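Carbon monoxide dehydrogenase (Thermococcus sp. AM4, PDB 6T7J) probably catalyses the reversible oxidation of carbon monoxide to carbon dioxide at a nickel-iron-sulfur cluster, which lacks nickel in this form. Local coordinates at residues 1-9 against 27-37; 254-263 against 396-407. All blocks are in the same frame, centred on the assembly; numbering follows the deposited sequence.

Contact 1 of 2, residues 1-9 against 27-37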
loop_
_atom_site.group_PDB
_atom_site.type_symbol
_atom_site.label_atom_id
_atom_site.label_comp_id
_atom_site.label_asym_id
_atom_site.label_seq_id
_atom_site.Cartn_x
_atom_site.Cartn_y
_atom_site.Cartn_z
ATOM N N MET A 1 21.116 -19.687 -24.378
ATOM C CA MET A 1 19.972 -19.250 -25.172
ATOM C C MET A 1 18.706 -20.033 -24.825
ATOM O O MET A 1 17.899 -19.597 -24.000
ATOM C CB MET A 1 20.274 -19.395 -26.666
ATOM C CG MET A 1 21.419 -18.532 -27.162
ATOM S SD MET A 1 21.442 -18.414 -28.962
ATOM C CE MET A 1 19.786 -17.812 -29.287
ATOM N N ALA A 2 18.544 -21.191 -25.462
ATOM C CA ALA A 2 17.346 -21.998 -25.293
ATOM C C ALA A 2 17.332 -22.675 -23.924
ATOM O O ALA A 2 18.365 -22.846 -23.270
ATOM C CB ALA A 2 17.249 -23.048 -26.399
ATOM N N GLU A 3 16.136 -23.073 -23.498
ATOM C CA GLU A 3 15.915 -23.632 -22.172
ATOM C C GLU A 3 15.265 -25.005 -22.268
ATOM O O GLU A 3 14.581 -25.327 -23.244
ATOM C CB GLU A 3 15.032 -22.706 -21.329
ATOM C CG GLU A 3 15.344 -22.727 -19.849
ATOM C CD GLU A 3 15.094 -21.386 -19.193
ATOM O OE1 GLU A 3 14.347 -20.572 -19.773
ATOM O OE2 GLU A 3 15.646 -21.147 -18.097
ATOM N N TYR A 4 15.477 -25.812 -21.231
ATOM C CA TYR A 4 14.844 -27.121 -21.118
ATOM C C TYR A 4 13.466 -26.954 -20.487
ATOM O O TYR A 4 13.354 -26.510 -19.339
ATOM C CB TYR A 4 15.699 -28.074 -20.285
ATOM C CG TYR A 4 16.795 -28.771 -21.062
ATOM C CD1 TYR A 4 16.496 -29.598 -22.138
ATOM C CD2 TYR A 4 18.128 -28.606 -20.713
ATOM C CE1 TYR A 4 17.501 -30.238 -22.848
ATOM C CE2 TYR A 4 19.136 -29.241 -21.416
ATOM C CZ TYR A 4 18.818 -30.053 -22.481
ATOM O OH TYR A 4 19.823 -30.682 -23.179
ATOM N N ILE A 5 12.426 -27.306 -21.234
ATOM C CA ILE A 5 11.059 -27.237 -20.730
ATOM C C ILE A 5 10.767 -28.508 -19.941
ATOM O O ILE A 5 10.799 -29.614 -20.489
ATOM C CB ILE A 5 10.057 -27.050 -21.877
ATOM C CG1 ILE A 5 10.248 -25.672 -22.517
ATOM C CG2 ILE A 5 8.631 -27.237 -21.380
ATOM C CD1 ILE A 5 9.091 -25.224 -23.378
ATOM N N LYS A 6 10.476 -28.350 -18.648
ATOM C CA LYS A 6 10.306 -29.512 -17.782
ATOM C C LYS A 6 8.950 -30.182 -17.983
ATOM O O LYS A 6 8.863 -31.414 -18.001
ATOM C CB LYS A 6 10.498 -29.103 -16.320
ATOM C CG LYS A 6 10.600 -30.268 -15.344
ATOM C CD LYS A 6 11.431 -31.414 -15.883
ATOM C CE LYS A 6 10.931 -32.748 -15.349
ATOM N NZ LYS A 6 11.283 -33.863 -16.269
ATOM N N TYR A 7 7.883 -29.397 -18.135
ATOM C CA TYR A 7 6.545 -29.935 -18.351
ATOM C C TYR A 7 5.928 -29.261 -19.565
ATOM O O TYR A 7 5.907 -28.029 -19.653
ATOM C CB TYR A 7 5.644 -29.735 -17.124
ATOM C CG TYR A 7 6.291 -30.109 -15.812
ATOM C CD1 TYR A 7 6.034 -31.334 -15.209
ATOM C CD2 TYR A 7 7.155 -29.235 -15.170
ATOM C CE1 TYR A 7 6.627 -31.676 -14.009
ATOM C CE2 TYR A 7 7.745 -29.565 -13.970
ATOM C CZ TYR A 7 7.487 -30.787 -13.397
ATOM O OH TYR A 7 8.085 -31.112 -12.202
ATOM N N ARG A 8 5.424 -30.067 -20.492
ATOM C CA ARG A 8 4.804 -29.553 -21.701
ATOM C C ARG A 8 3.325 -29.274 -21.464
ATOM O O ARG A 8 2.667 -29.935 -20.657
ATOM C CB ARG A 8 4.982 -30.536 -22.857
ATOM C CG ARG A 8 6.441 -30.824 -23.166
ATOM C CD ARG A 8 6.627 -31.513 -24.508
ATOM N NE ARG A 8 7.924 -31.188 -25.094
ATOM C CZ ARG A 8 8.198 -31.263 -26.391
ATOM N NH1 ARG A 8 9.407 -30.943 -26.835
ATOM N NH2 ARG A 8 7.265 -31.663 -27.244
ATOM N N VAL A 9 2.813 -28.279 -22.176
ATOM C CA VAL A 9 1.450 -27.788 -21.993
ATOM C C VAL A 9 0.558 -28.464 -23.029
ATOM O O VAL A 9 0.776 -28.270 -24.234
ATOM C CB VAL A 9 1.386 -26.260 -22.128
ATOM C CG1 VAL A 9 -0.058 -25.780 -22.109
ATOM C CG2 VAL A 9 2.193 -25.602 -21.020
ATOM N N ALA A 27 6.729 -22.261 -29.132
ATOM C CA ALA A 27 7.577 -21.942 -27.991
ATOM C C ALA A 27 8.229 -23.196 -27.425
ATOM O O ALA A 27 9.411 -23.180 -27.059
ATOM C CB ALA A 27 6.759 -21.236 -26.911
ATOM N N GLU A 28 7.470 -24.291 -27.344
ATOM C CA GLU A 28 8.030 -25.539 -26.830
ATOM C C GLU A 28 9.154 -26.048 -27.724
ATOM O O GLU A 28 10.231 -26.414 -27.239
ATOM C CB GLU A 28 6.933 -26.592 -26.698
ATOM C CG GLU A 28 5.899 -26.263 -25.647
ATOM C CD GLU A 28 5.342 -27.496 -24.981
ATOM O OE1 GLU A 28 5.661 -28.610 -25.445
ATOM O OE2 GLU A 28 4.583 -27.349 -23.999
ATOM N N GLU A 29 8.923 -26.080 -29.038
ATOM C CA GLU A 29 9.952 -26.594 -29.937
ATOM C C GLU A 29 11.159 -25.664 -29.997
ATOM O O GLU A 29 12.270 -26.114 -30.300
ATOM C CB GLU A 29 9.374 -26.830 -31.331
ATOM C CG GLU A 29 8.811 -28.237 -31.526
ATOM C CD GLU A 29 9.833 -29.215 -32.088
ATOM O OE1 GLU A 29 9.892 -29.369 -33.327
ATOM O OE2 GLU A 29 10.575 -29.833 -31.290
ATOM N N GLU A 30 10.972 -24.378 -29.702
ATOM C CA GLU A 30 12.092 -23.455 -29.589
ATOM C C GLU A 30 12.688 -23.413 -28.188
ATOM O O GLU A 30 13.724 -22.766 -27.992
ATOM C CB GLU A 30 11.661 -22.043 -30.000
ATOM C CG GLU A 30 11.961 -21.701 -31.449
ATOM C CD GLU A 30 11.013 -20.659 -32.003
ATOM O OE1 GLU A 30 10.278 -20.974 -32.961
ATOM O OE2 GLU A 30 11.003 -19.526 -31.479
ATOM N N GLY A 31 12.066 -24.080 -27.218
ATOM C CA GLY A 31 12.571 -24.062 -25.860
ATOM C C GLY A 31 12.313 -22.773 -25.116
ATOM O O GLY A 31 13.129 -22.375 -24.278
ATOM N N ILE A 32 11.199 -22.106 -25.400
ATOM C CA ILE A 32 10.854 -20.826 -24.792
ATOM C C ILE A 32 9.682 -21.053 -23.848
ATOM O O ILE A 32 8.623 -21.537 -24.268
ATOM C CB ILE A 32 10.516 -19.770 -25.854
ATOM C CG1 ILE A 32 11.755 -19.448 -26.693
ATOM C CG2 ILE A 32 9.967 -18.514 -25.201
ATOM C CD1 ILE A 32 11.485 -18.512 -27.851
ATOM N N LYS A 33 9.869 -20.702 -22.578
ATOM C CA LYS A 33 8.831 -20.893 -21.574
ATOM C C LYS A 33 7.791 -19.784 -21.665
ATOM O O LYS A 33 8.134 -18.605 -21.783
ATOM C CB LYS A 33 9.439 -20.923 -20.172
ATOM C CG LYS A 33 10.470 -22.017 -19.950
ATOM C CD LYS A 33 10.737 -22.223 -18.465
ATOM C CE LYS A 33 12.003 -23.030 -18.232
ATOM N NZ LYS A 33 12.166 -23.414 -16.804
ATOM N N THR A 34 6.520 -20.166 -21.607
ATOM C CA THR A 34 5.414 -19.228 -21.508
ATOM C C THR A 34 4.859 -19.249 -20.087
ATOM O O THR A 34 5.356 -19.962 -19.209
ATOM C CB THR A 34 4.323 -19.556 -22.530
ATOM O OG1 THR A 34 3.514 -20.635 -22.045
ATOM C CG2 THR A 34 4.939 -19.943 -23.866
ATOM N N ALA A 35 3.811 -18.453 -19.862
ATOM C CA ALA A 35 3.190 -18.410 -18.542
ATOM C C ALA A 35 2.612 -19.763 -18.145
ATOM O O ALA A 35 2.589 -20.105 -16.958
ATOM C CB ALA A 35 2.103 -17.334 -18.507
ATOM N N TRP A 36 2.153 -20.550 -19.121
ATOM C CA TRP A 36 1.589 -21.861 -18.813
ATOM C C TRP A 36 2.658 -22.822 -18.300
ATOM O O TRP A 36 2.435 -23.542 -17.317
ATOM C CB TRP A 36 0.899 -22.431 -20.054
ATOM C CG TRP A 36 -0.347 -21.695 -20.469
ATOM C CD1 TRP A 36 -1.603 -21.864 -19.966
ATOM C CD2 TRP A 36 -0.454 -20.686 -21.484
ATOM N NE1 TRP A 36 -2.485 -21.022 -20.598
ATOM C CE2 TRP A 36 -1.806 -20.289 -21.536
ATOM C CE3 TRP A 36 0.460 -20.079 -22.350
ATOM C CZ2 TRP A 36 -2.265 -19.312 -22.418
ATOM C CZ3 TRP A 36 0.002 -19.110 -23.227
ATOM C CH2 TRP A 36 -1.349 -18.737 -23.253
ATOM N N HIS A 37 3.827 -22.846 -18.949
ATOM C CA HIS A 37 4.908 -23.720 -18.502
ATOM C C HIS A 37 5.348 -23.374 -17.085
ATOM O O HIS A 37 5.578 -24.265 -16.259
ATOM C CB HIS A 37 6.093 -23.627 -19.464
ATOM C CG HIS A 37 5.746 -23.934 -20.887
ATOM N ND1 HIS A 37 5.442 -22.953 -21.807
ATOM C CD2 HIS A 37 5.654 -25.111 -21.549
ATOM C CE1 HIS A 37 5.177 -23.514 -22.974
ATOM N NE2 HIS A 37 5.296 -24.823 -22.843
HETATM O O HOH W 1 7.080 -26.131 -17.541
#
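V9 and E28 both turn onto the imidazole of H37: with CG1 anti to the backbone N (chi1 173°), V9 lays its other methyl, CG2, over one ring face, and the bend in the E28 chain (chi2 -148°) brings the carboxylate to the ring edge. V9 CG2 sits 3.8 Å from the H37 ring centroid, and I5 CD1 makes the matching CH-pi contact on the opposite face at 4.0 Å, so the ring is clamped between two aliphatic methyls. Its rotation is fixed by polar groups. H37 NE2 donates to E28 OE2 (2.9 Å) close to the ring plane, and the same oxygen takes a nearly straight bond from V9 N (2.7 Å, 169°) almost along its C-O bond. Two N-H groups thus grip E28 OE2: that of V9 ties the tail to the last turns of helix 20-30, that of H37 links this helix to helix 35-42. At the ring's other nitrogen, T34 N donates to H37 ND1 (3.0 Å) from somewhat out of the ring plane, while T34 OG1 accepts from W36 N; T34 and H37 form a capping box at the start of helix 35-42. R8 passes its extended chain along E28 OE1, which lies over the guanidinium face with R8 NE 3.4 Å away, a salt bridge of charges without a directed N-H. Nearer the N-terminus, E3 N donates to G31 O (3.2 Å). G31 closes helix 20-30 in a Schellman motif, with a positive phi that favours glycine. A water donates to both Y7 O and H37 O. K33 crosses E3 with its aliphatic part, its NZ bridging to E41. The tail therefore straddles the turn between helices 20-30 and 35-42: V9 also packs on I24 and L40, while A27, I32 and W36 rest on helix 325-330.

Contact 2 of 2, residues 254-263 against 396-407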
loop_
_atom_site.group_PDB
_atom_site.type_symbol
_atom_site.label_atom_id
_atom_site.label_comp_id
_atom_site.label_asym_id
_atom_site.label_seq_id
_atom_site.Cartn_x
_atom_site.Cartn_y
_atom_site.Cartn_z
ATOM N N LEU A 254 -4.247 -12.412 -33.489
ATOM C CA LEU A 254 -2.870 -12.250 -33.938
ATOM C C LEU A 254 -2.718 -12.253 -35.453
ATOM O O LEU A 254 -1.600 -12.047 -35.939
ATOM C CB LEU A 254 -1.998 -13.344 -33.321
ATOM C CG LEU A 254 -1.673 -13.110 -31.844
ATOM C CD1 LEU A 254 -0.972 -14.310 -31.243
ATOM C CD2 LEU A 254 -0.831 -11.854 -31.677
ATOM N N GLY A 255 -3.793 -12.475 -36.210
ATOM C CA GLY A 255 -3.716 -12.356 -37.656
ATOM C C GLY A 255 -3.528 -10.941 -38.158
ATOM O O GLY A 255 -3.352 -10.747 -39.366
ATOM N N VAL A 256 -3.561 -9.950 -37.261
ATOM C CA VAL A 256 -3.366 -8.557 -37.656
ATOM C C VAL A 256 -1.900 -8.194 -37.823
ATOM O O VAL A 256 -1.596 -7.102 -38.317
ATOM C CB VAL A 256 -4.027 -7.619 -36.629
ATOM C CG1 VAL A 256 -5.513 -7.907 -36.544
ATOM C CG2 VAL A 256 -3.376 -7.779 -35.264
ATOM N N LEU A 257 -0.983 -9.070 -37.421
ATOM C CA LEU A 257 0.434 -8.843 -37.661
ATOM C C LEU A 257 0.785 -9.247 -39.087
ATOM O O LEU A 257 0.365 -10.303 -39.571
ATOM C CB LEU A 257 1.281 -9.627 -36.660
ATOM C CG LEU A 257 1.107 -9.234 -35.192
ATOM C CD1 LEU A 257 1.403 -10.415 -34.283
ATOM C CD2 LEU A 257 1.992 -8.049 -34.835
ATOM N N LYS A 258 1.559 -8.398 -39.756
ATOM C CA LYS A 258 1.808 -8.512 -41.186
ATOM C C LYS A 258 3.192 -9.090 -41.460
ATOM O O LYS A 258 4.117 -8.957 -40.653
ATOM C CB LYS A 258 1.676 -7.142 -41.856
ATOM C CG LYS A 258 0.304 -6.845 -42.454
ATOM C CD LYS A 258 -0.821 -7.057 -41.459
ATOM C CE LYS A 258 -2.180 -6.978 -42.141
ATOM N NZ LYS A 258 -2.349 -5.704 -42.897
ATOM N N GLU A 259 3.328 -9.729 -42.625
ATOM C CA GLU A 259 4.610 -10.307 -43.015
ATOM C C GLU A 259 5.517 -9.283 -43.681
ATOM O O GLU A 259 6.728 -9.275 -43.437
ATOM C CB GLU A 259 4.396 -11.484 -43.958
ATOM C CG GLU A 259 4.238 -12.781 -43.246
ATOM C CD GLU A 259 2.820 -13.259 -43.255
ATOM O OE1 GLU A 259 1.886 -12.448 -43.456
ATOM O OE2 GLU A 259 2.666 -14.466 -43.058
ATOM N N ASP A 260 4.959 -8.429 -44.534
ATOM C CA ASP A 260 5.745 -7.466 -45.292
ATOM C C ASP A 260 5.701 -6.067 -44.695
ATOM O O ASP A 260 6.146 -5.116 -45.342
ATOM C CB ASP A 260 5.272 -7.426 -46.744
ATOM C CG ASP A 260 5.136 -8.805 -47.353
ATOM O OD1 ASP A 260 5.933 -9.700 -47.001
ATOM O OD2 ASP A 260 4.231 -8.989 -48.190
ATOM N N TYR A 261 5.174 -5.920 -43.485
ATOM C CA TYR A 261 5.147 -4.642 -42.793
ATOM C C TYR A 261 5.930 -4.747 -41.492
ATOM O O TYR A 261 5.948 -5.800 -40.845
ATOM C CB TYR A 261 3.713 -4.196 -42.475
ATOM C CG TYR A 261 2.859 -3.850 -43.674
ATOM C CD1 TYR A 261 2.360 -4.845 -44.507
ATOM C CD2 TYR A 261 2.532 -2.529 -43.960
ATOM C CE1 TYR A 261 1.568 -4.534 -45.598
ATOM C CE2 TYR A 261 1.742 -2.208 -45.050
ATOM C CZ TYR A 261 1.263 -3.215 -45.864
ATOM O OH TYR A 261 0.476 -2.904 -46.948
ATOM N N VAL A 262 6.589 -3.646 -41.122
ATOM C CA VAL A 262 7.091 -3.508 -39.763
ATOM C C VAL A 262 5.923 -3.681 -38.808
ATOM O O VAL A 262 4.849 -3.116 -39.022
ATOM C CB VAL A 262 7.769 -2.143 -39.575
ATOM C CG1 VAL A 262 8.272 -1.984 -38.144
ATOM C CG2 VAL A 262 8.897 -1.961 -40.577
ATOM N N ASN A 263 6.106 -4.490 -37.772
ATOM C CA ASN A 263 5.055 -4.730 -36.790
ATOM C C ASN A 263 5.466 -4.096 -35.470
ATOM O O ASN A 263 6.504 -4.456 -34.902
ATOM C CB ASN A 263 4.791 -6.225 -36.611
ATOM C CG ASN A 263 4.074 -6.838 -37.799
ATOM O OD1 ASN A 263 3.077 -6.302 -38.284
ATOM N ND2 ASN A 263 4.579 -7.972 -38.272
ATOM N N TYR A 396 13.509 -3.878 -38.340
ATOM C CA TYR A 396 12.831 -4.730 -39.322
ATOM C C TYR A 396 13.749 -5.654 -40.128
ATOM O O TYR A 396 13.381 -6.828 -40.305
ATOM C CB TYR A 396 11.995 -3.872 -40.282
ATOM C CG TYR A 396 11.278 -4.675 -41.351
ATOM C CD1 TYR A 396 10.115 -5.378 -41.057
ATOM C CD2 TYR A 396 11.761 -4.727 -42.655
ATOM C CE1 TYR A 396 9.454 -6.112 -42.029
ATOM C CE2 TYR A 396 11.107 -5.460 -43.634
ATOM C CZ TYR A 396 9.953 -6.148 -43.314
ATOM O OH TYR A 396 9.296 -6.876 -44.280
ATOM N N PRO A 397 14.906 -5.224 -40.647
ATOM C CA PRO A 397 15.750 -6.163 -41.413
ATOM C C PRO A 397 16.239 -7.363 -40.617
ATOM O O PRO A 397 16.699 -8.338 -41.225
ATOM C CB PRO A 397 16.926 -5.288 -41.869
ATOM C CG PRO A 397 16.376 -3.917 -41.905
ATOM C CD PRO A 397 15.407 -3.841 -40.761
ATOM N N ASN A 398 16.158 -7.333 -39.290
ATOM C CA ASN A 398 16.665 -8.415 -38.458
ATOM C C ASN A 398 15.624 -9.490 -38.176
ATOM O O ASN A 398 15.901 -10.409 -37.399
ATOM C CB ASN A 398 17.197 -7.858 -37.137
ATOM C CG ASN A 398 18.391 -6.950 -37.330
ATOM O OD1 ASN A 398 19.298 -7.256 -38.105
ATOM N ND2 ASN A 398 18.397 -5.820 -36.629
ATOM N N ARG A 399 14.447 -9.400 -38.778
ATOM C CA ARG A 399 13.394 -10.373 -38.511
ATOM C C ARG A 399 13.782 -11.739 -39.056
ATOM O O ARG A 399 13.931 -11.889 -40.276
ATOM C CB ARG A 399 12.075 -9.921 -39.130
ATOM C CG ARG A 399 11.007 -11.002 -39.121
ATOM C CD ARG A 399 9.829 -10.627 -39.998
ATOM N NE ARG A 399 9.161 -9.420 -39.523
ATOM C CZ ARG A 399 7.912 -9.090 -39.828
ATOM N NH1 ARG A 399 7.385 -7.971 -39.350
ATOM N NH2 ARG A 399 7.187 -9.880 -40.611
ATOM N N PRO A 400 13.952 -12.757 -38.209
ATOM C CA PRO A 400 14.242 -14.100 -38.725
ATOM C C PRO A 400 13.043 -14.678 -39.457
ATOM O O PRO A 400 12.202 -15.349 -38.849
ATOM C CB PRO A 400 14.574 -14.899 -37.460
ATOM C CG PRO A 400 13.823 -14.198 -36.373
ATOM C CD PRO A 400 13.813 -12.740 -36.741
ATOM N N ARG A 401 12.953 -14.410 -40.763
ATOM C CA ARG A 401 11.804 -14.861 -41.541
ATOM C C ARG A 401 11.685 -16.378 -41.569
ATOM O O ARG A 401 10.591 -16.899 -41.810
ATOM C CB ARG A 401 11.888 -14.312 -42.966
ATOM C CG ARG A 401 11.759 -12.800 -43.049
ATOM C CD ARG A 401 11.273 -12.359 -44.423
ATOM N NE ARG A 401 10.909 -10.944 -44.443
ATOM C CZ ARG A 401 9.684 -10.483 -44.209
ATOM N NH1 ARG A 401 9.448 -9.179 -44.246
ATOM N NH2 ARG A 401 8.695 -11.322 -43.938
ATOM N N ASP A 402 12.783 -17.096 -41.321
ATOM C CA ASP A 402 12.737 -18.551 -41.248
ATOM C C ASP A 402 11.972 -19.047 -40.027
ATOM O O ASP A 402 11.490 -20.185 -40.035
ATOM C CB ASP A 402 14.157 -19.116 -41.233
ATOM C CG ASP A 402 15.043 -18.435 -40.206
ATOM O OD1 ASP A 402 15.124 -17.188 -40.226
ATOM O OD2 ASP A 402 15.655 -19.141 -39.378
ATOM N N ARG A 403 11.850 -18.226 -38.984
ATOM C CA ARG A 403 11.185 -18.609 -37.746
ATOM C C ARG A 403 9.892 -17.830 -37.520
ATOM O O ARG A 403 9.464 -17.645 -36.378
ATOM C CB ARG A 403 12.121 -18.421 -36.553
ATOM C CG ARG A 403 13.483 -19.066 -36.717
ATOM C CD ARG A 403 14.493 -18.453 -35.760
ATOM N NE ARG A 403 14.057 -18.550 -34.370
ATOM C CZ ARG A 403 14.513 -17.780 -33.389
ATOM N NH1 ARG A 403 14.058 -17.939 -32.152
ATOM N NH2 ARG A 403 15.425 -16.850 -33.641
ATOM N N VAL A 404 9.258 -17.369 -38.594
ATOM C CA VAL A 404 8.045 -16.564 -38.504
ATOM C C VAL A 404 6.837 -17.465 -38.714
ATOM O O VAL A 404 6.773 -18.211 -39.700
ATOM C CB VAL A 404 8.060 -15.414 -39.526
ATOM C CG1 VAL A 404 6.661 -14.840 -39.704
ATOM C CG2 VAL A 404 9.030 -14.328 -39.086
ATOM N N HIS A 405 5.881 -17.399 -37.787
ATOM C CA HIS A 405 4.610 -18.114 -37.912
ATOM C C HIS A 405 3.525 -17.233 -37.303
ATOM O O HIS A 405 3.336 -17.223 -36.083
ATOM C CB HIS A 405 4.660 -19.479 -37.236
ATOM C CG HIS A 405 3.353 -20.211 -37.256
ATOM N ND1 HIS A 405 3.055 -21.179 -38.190
ATOM C CD2 HIS A 405 2.264 -20.113 -36.457
ATOM C CE1 HIS A 405 1.841 -21.646 -37.966
ATOM N NE2 HIS A 405 1.337 -21.015 -36.920
ATOM N N ILE A 406 2.822 -16.494 -38.150
ATOM C CA ILE A 406 1.686 -15.675 -37.737
ATOM C C ILE A 406 0.421 -16.490 -37.976
ATOM O O ILE A 406 0.186 -16.922 -39.115
ATOM C CB ILE A 406 1.641 -14.347 -38.505
ATOM C CG1 ILE A 406 2.939 -13.563 -38.297
ATOM C CG2 ILE A 406 0.434 -13.522 -38.078
ATOM C CD1 ILE A 406 3.067 -12.347 -39.193
ATOM N N PRO A 407 -0.394 -16.750 -36.957
ATOM C CA PRO A 407 -1.655 -17.460 -37.200
ATOM C C PRO A 407 -2.589 -16.626 -38.069
ATOM O O PRO A 407 -2.800 -15.437 -37.820
ATOM C CB PRO A 407 -2.221 -17.676 -35.792
ATOM C CG PRO A 407 -1.042 -17.544 -34.877
ATOM C CD PRO A 407 -0.144 -16.535 -35.522
#
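The guanidinium of R399 and the carboxamide of N263 lie nearly parallel, their planes 18° apart, and both donate to one backbone oxygen. R399 NH2 meets K258 O at 3.2 Å with the acceptor in the guanidinium plane, and N263 ND2 reaches the same K258 O at 2.6 Å; each donor uses a lone pair in the carbonyl plane. N263 OD1 in turn accepts from K258 N along a nearly straight line (172°), so the amide pins the turn that presents the carbonyl to the arginine. With N263 cut back to an alanine, K258 N and K258 O would both lose their amide partner, and the turn would probably be freer to shift from R399. E335 pairs with R399 NH1, and Y396 CE1 lies over one guanidinium face. V262 CG2 packs obliquely on Y396, 3.7 Å from Y396 CB. R401 NH2 approaches E259 O at 2.9 Å from above the carbonyl plane. I406 presses its methyls on carbonyls, CG2 3.3 Å from L254 O and CD1 near L257 O. The loop after helix 381-395 is thereby fastened to the start of strand 261-268 in a parallel, Rossmann-like sheet; L257 packs on V301 of strand 297-303, L254 and P407 on L23 of helix 20-30.

In the fold
Both contacts are partly buried and lie well out from the centre of the chain, their centres about 21 Å apart. Contact 2 is the more buried, with 7 of 14 touching residues enclosed against 4 of 15 in contact 1, where more are exposed. Contact 1 packs the N-terminal tail on the turn between two nearby helices, whereas contact 2 joins segments more than 130 residues apart at a parallel sheet. Helix 20-30 links them: its end forms contact 1, and L23 packs against L254 and P407 of contact 2. K26 also spans the two, bridging to E30 and bonding to R403 O. Chemically, contact 1 centres on a carboxylate and a histidine between methyls; contact 2 relies on arginines meeting backbone carbonyls.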